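Local coordinates for protein eukaryotic peptide chain release factor GTP-binding subunit (Schizosaccharomyces pombe, PDB 1R5B) that is the GTP-binding subunit of a eukaryotic peptide chain release factor, a translational GTPase of the elongation factor Tu family known as eRF3, at residues Val30-Tyr39 / Thr456-Lys464. Numbering follows the deposited sequence.
Sequences VDQELLKDMY and TVAVGKVVK
M38 swings CG away from its backbone N (chi1 164°) and, bent at chi2 and chi3, lays its thioether along strand 457-466, while K461, whose CG stands between its own backbone N and carbonyl carbon (chi1 65°), reaches past it in the opposite direction. The strand belongs to the antiparallel sheet of the C-terminal domain, resembling that of eEF1A, and the contact docks the N-terminal segment 30-39, which leads into strand 42-50 of the GTP-binding domain, on that sheet more than 400 residues later in the chain. Strands 447-451 and 364-371, which pair with 457-466 on its two sides, add R447, T449 and A370 to the docking surface.

M38 SD lies 3.6 Å from K461 CD, and M38 CE reaches V459 O at 3.4 Å. Next to it, Y39 crosses V459 at about a right angle, its OH 3.2 Å from V459 CB; G460 O sits at the edge of the ring, in its plane, 3.5 Å from Y39 CE2. M38 CG covers part of one ring face near the rim, R447 makes a cation-pi contact with the ring, and the hydroxyl makes a weak hydrogen bond with F448 O. The two methyls of V459 divide their partners: CG1 meets V30 CG1 at 3.9 Å, and CG2 meets L34 CD1 at 4.0 Å. Beyond this apolar patch, the K461 ammonium donates to M38 O, with NZ 2.6 Å from the oxygen, a C=O...N angle of 140° and the nitrogen tilted out of the carbonyl plane.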
loop_
_atom_site.group_PDB
_atom_site.type_symbol
_atom_site.label_atom_id
_atom_site.label_comp_id
_atom_site.label_asym_id
_atom_site.label_seq_id
_atom_site.Cartn_x
_atom_site.Cartn_y
_atom_site.Cartn_z
ATOM N N VAL A 30 -15.032 5.584 11.261
ATOM C CA VAL A 30 -15.626 6.178 10.040
ATOM C C VAL A 30 -16.651 5.235 9.354
ATOM O O VAL A 30 -16.518 4.007 9.433
ATOM C CB VAL A 30 -14.551 6.635 8.980
ATOM C CG1 VAL A 30 -13.571 7.642 9.544
ATOM C CG2 VAL A 30 -13.794 5.448 8.384
ATOM N N ASP A 31 -17.677 5.819 8.714
ATOM C CA ASP A 31 -18.624 5.063 7.849
ATOM C C ASP A 31 -19.576 5.912 6.954
ATOM O O ASP A 31 -19.969 7.014 7.330
ATOM C CB ASP A 31 -19.443 4.033 8.657
ATOM C CG ASP A 31 -19.948 4.572 9.974
ATOM O OD1 ASP A 31 -19.191 4.510 10.961
ATOM O OD2 ASP A 31 -21.090 5.049 10.123
ATOM N N GLN A 32 -19.926 5.348 5.784
ATOM C CA GLN A 32 -20.746 5.954 4.691
ATOM C C GLN A 32 -19.850 6.343 3.493
ATOM O O GLN A 32 -18.972 7.181 3.657
ATOM C CB GLN A 32 -21.589 7.165 5.149
ATOM C CG GLN A 32 -22.938 7.363 4.416
ATOM C CD GLN A 32 -22.867 7.231 2.890
ATOM O OE1 GLN A 32 -22.338 8.109 2.207
ATOM N NE2 GLN A 32 -23.415 6.141 2.361
ATOM N N GLU A 33 -20.108 5.775 2.302
ATOM C CA GLU A 33 -19.202 5.873 1.121
ATOM C C GLU A 33 -19.035 7.253 0.420
ATOM O O GLU A 33 -18.757 7.329 -0.785
ATOM C CB GLU A 33 -19.599 4.831 0.077
ATOM C CG GLU A 33 -19.443 3.390 0.538
ATOM C CD GLU A 33 -19.893 2.390 -0.522
ATOM O OE1 GLU A 33 -21.095 2.396 -0.892
ATOM O OE2 GLU A 33 -19.044 1.594 -0.987
ATOM N N LEU A 34 -19.219 8.331 1.180
ATOM C CA LEU A 34 -18.600 9.625 0.885
ATOM C C LEU A 34 -17.092 9.584 1.180
ATOM O O LEU A 34 -16.354 10.490 0.790
ATOM C CB LEU A 34 -19.262 10.745 1.703
ATOM C CG LEU A 34 -19.249 10.641 3.242
ATOM C CD1 LEU A 34 -17.986 11.267 3.884
ATOM C CD2 LEU A 34 -20.520 11.263 3.824
ATOM N N LEU A 35 -16.661 8.533 1.889
ATOM C CA LEU A 35 -15.255 8.233 2.154
ATOM C C LEU A 35 -14.445 8.131 0.865
ATOM O O LEU A 35 -13.310 8.599 0.802
ATOM C CB LEU A 35 -15.130 6.903 2.907
ATOM C CG LEU A 35 -15.804 6.707 4.268
ATOM C CD1 LEU A 35 -15.419 5.339 4.835
ATOM C CD2 LEU A 35 -15.473 7.818 5.270
ATOM N N LYS A 36 -15.020 7.490 -0.149
ATOM C CA LYS A 36 -14.429 7.469 -1.484
ATOM C C LYS A 36 -14.596 8.868 -2.065
ATOM O O LYS A 36 -15.554 9.555 -1.717
ATOM C CB LYS A 36 -15.131 6.428 -2.358
ATOM C CG LYS A 36 -15.010 4.993 -1.832
ATOM C CD LYS A 36 -15.997 4.050 -2.512
ATOM C CE LYS A 36 -15.498 3.605 -3.885
ATOM N NZ LYS A 36 -16.579 2.959 -4.681
ATOM N N ASP A 37 -13.672 9.301 -2.923
ATOM C CA ASP A 37 -13.689 10.672 -3.475
ATOM C C ASP A 37 -12.949 11.645 -2.559
ATOM O O ASP A 37 -12.265 12.551 -3.042
ATOM C CB ASP A 37 -15.123 11.177 -3.735
ATOM C CG ASP A 37 -15.173 12.396 -4.656
ATOM O OD1 ASP A 37 -16.287 12.913 -4.873
ATOM O OD2 ASP A 37 -14.169 12.905 -5.203
ATOM N N MET A 38 -13.100 11.479 -1.244
ATOM C CA MET A 38 -12.193 12.116 -0.279
ATOM C C MET A 38 -10.888 11.288 -0.232
ATOM O O MET A 38 -9.864 11.691 -0.785
ATOM C CB MET A 38 -12.862 12.225 1.109
ATOM C CG MET A 38 -11.914 12.521 2.304
ATOM S SD MET A 38 -11.505 14.268 2.524
ATOM C CE MET A 38 -13.066 14.939 2.989
ATOM N N TYR A 39 -10.943 10.124 0.402
ATOM C CA TYR A 39 -9.792 9.236 0.490
ATOM C C TYR A 39 -9.664 8.415 -0.811
ATOM O O TYR A 39 -10.286 7.357 -0.964
ATOM C CB TYR A 39 -9.915 8.322 1.722
ATOM C CG TYR A 39 -10.317 9.011 3.035
ATOM C CD1 TYR A 39 -11.461 8.607 3.739
ATOM C CD2 TYR A 39 -9.550 10.044 3.585
ATOM C CE1 TYR A 39 -11.831 9.212 4.954
ATOM C CE2 TYR A 39 -9.928 10.665 4.796
ATOM C CZ TYR A 39 -11.065 10.233 5.471
ATOM O OH TYR A 39 -11.432 10.807 6.665
ATOM N N THR A 456 -18.702 11.723 16.510
ATOM C CA THR A 456 -18.278 12.172 15.170
ATOM C C THR A 456 -18.718 13.605 14.811
ATOM O O THR A 456 -19.484 14.221 15.542
ATOM C CB THR A 456 -18.705 11.130 14.072
ATOM O OG1 THR A 456 -17.703 11.060 13.050
ATOM C CG2 THR A 456 -19.988 11.541 13.300
ATOM N N VAL A 457 -18.190 14.128 13.704
ATOM C CA VAL A 457 -18.606 15.426 13.149
ATOM C C VAL A 457 -17.984 15.769 11.795
ATOM O O VAL A 457 -18.586 16.484 11.013
ATOM C CB VAL A 457 -18.335 16.639 14.095
ATOM C CG1 VAL A 457 -19.587 16.979 14.949
ATOM C CG2 VAL A 457 -17.091 16.437 14.945
ATOM N N ALA A 458 -16.770 15.307 11.524
ATOM C CA ALA A 458 -16.190 15.499 10.195
ATOM C C ALA A 458 -15.185 14.412 9.809
ATOM O O ALA A 458 -14.910 13.498 10.587
ATOM C CB ALA A 458 -15.556 16.887 10.089
ATOM N N VAL A 459 -14.668 14.511 8.586
ATOM C CA VAL A 459 -13.583 13.653 8.107
ATOM C C VAL A 459 -12.747 14.434 7.108
ATOM O O VAL A 459 -13.268 15.262 6.362
ATOM C CB VAL A 459 -14.088 12.344 7.431
ATOM C CG1 VAL A 459 -14.454 11.288 8.473
ATOM C CG2 VAL A 459 -15.259 12.609 6.489
ATOM N N GLY A 460 -11.450 14.154 7.082
ATOM C CA GLY A 460 -10.546 14.919 6.250
ATOM C C GLY A 460 -9.182 14.304 6.041
ATOM O O GLY A 460 -8.787 13.380 6.743
ATOM N N LYS A 461 -8.477 14.830 5.045
ATOM C CA LYS A 461 -7.103 14.463 4.766
ATOM C C LYS A 461 -6.233 15.709 4.728
ATOM O O LYS A 461 -6.731 16.780 4.403
ATOM C CB LYS A 461 -7.015 13.725 3.432
ATOM C CG LYS A 461 -7.376 14.548 2.197
ATOM C CD LYS A 461 -8.157 13.711 1.182
ATOM C CE LYS A 461 -8.784 14.565 0.081
ATOM N NZ LYS A 461 -8.604 13.950 -1.267
ATOM N N VAL A 462 -4.941 15.567 5.037
ATOM C CA VAL A 462 -4.024 16.709 5.042
ATOM C C VAL A 462 -3.354 16.801 3.683
ATOM O O VAL A 462 -3.026 15.779 3.113
ATOM C CB VAL A 462 -2.965 16.674 6.225
ATOM C CG1 VAL A 462 -3.087 15.428 7.087
ATOM C CG2 VAL A 462 -1.527 16.872 5.727
ATOM N N VAL A 463 -3.167 18.020 3.168
ATOM C CA VAL A 463 -2.641 18.239 1.812
ATOM C C VAL A 463 -1.320 18.992 1.762
ATOM O O VAL A 463 -0.649 19.009 0.726
ATOM C CB VAL A 463 -3.687 18.969 0.897
ATOM C CG1 VAL A 463 -4.061 20.336 1.444
ATOM C CG2 VAL A 463 -3.196 19.076 -0.554
ATOM N N LYS A 464 -0.954 19.640 2.862
ATOM C CA LYS A 464 0.347 20.305 2.946
ATOM C C LYS A 464 0.786 20.489 4.396
ATOM O O LYS A 464 -0.027 20.815 5.259
ATOM C CB LYS A 464 0.313 21.660 2.224
ATOM C CG LYS A 464 1.650 22.421 2.255
ATOM C CD LYS A 464 1.842 23.373 1.063
ATOM C CE LYS A 464 2.142 24.808 1.507
ATOM N NZ LYS A 464 3.109 25.521 0.610
#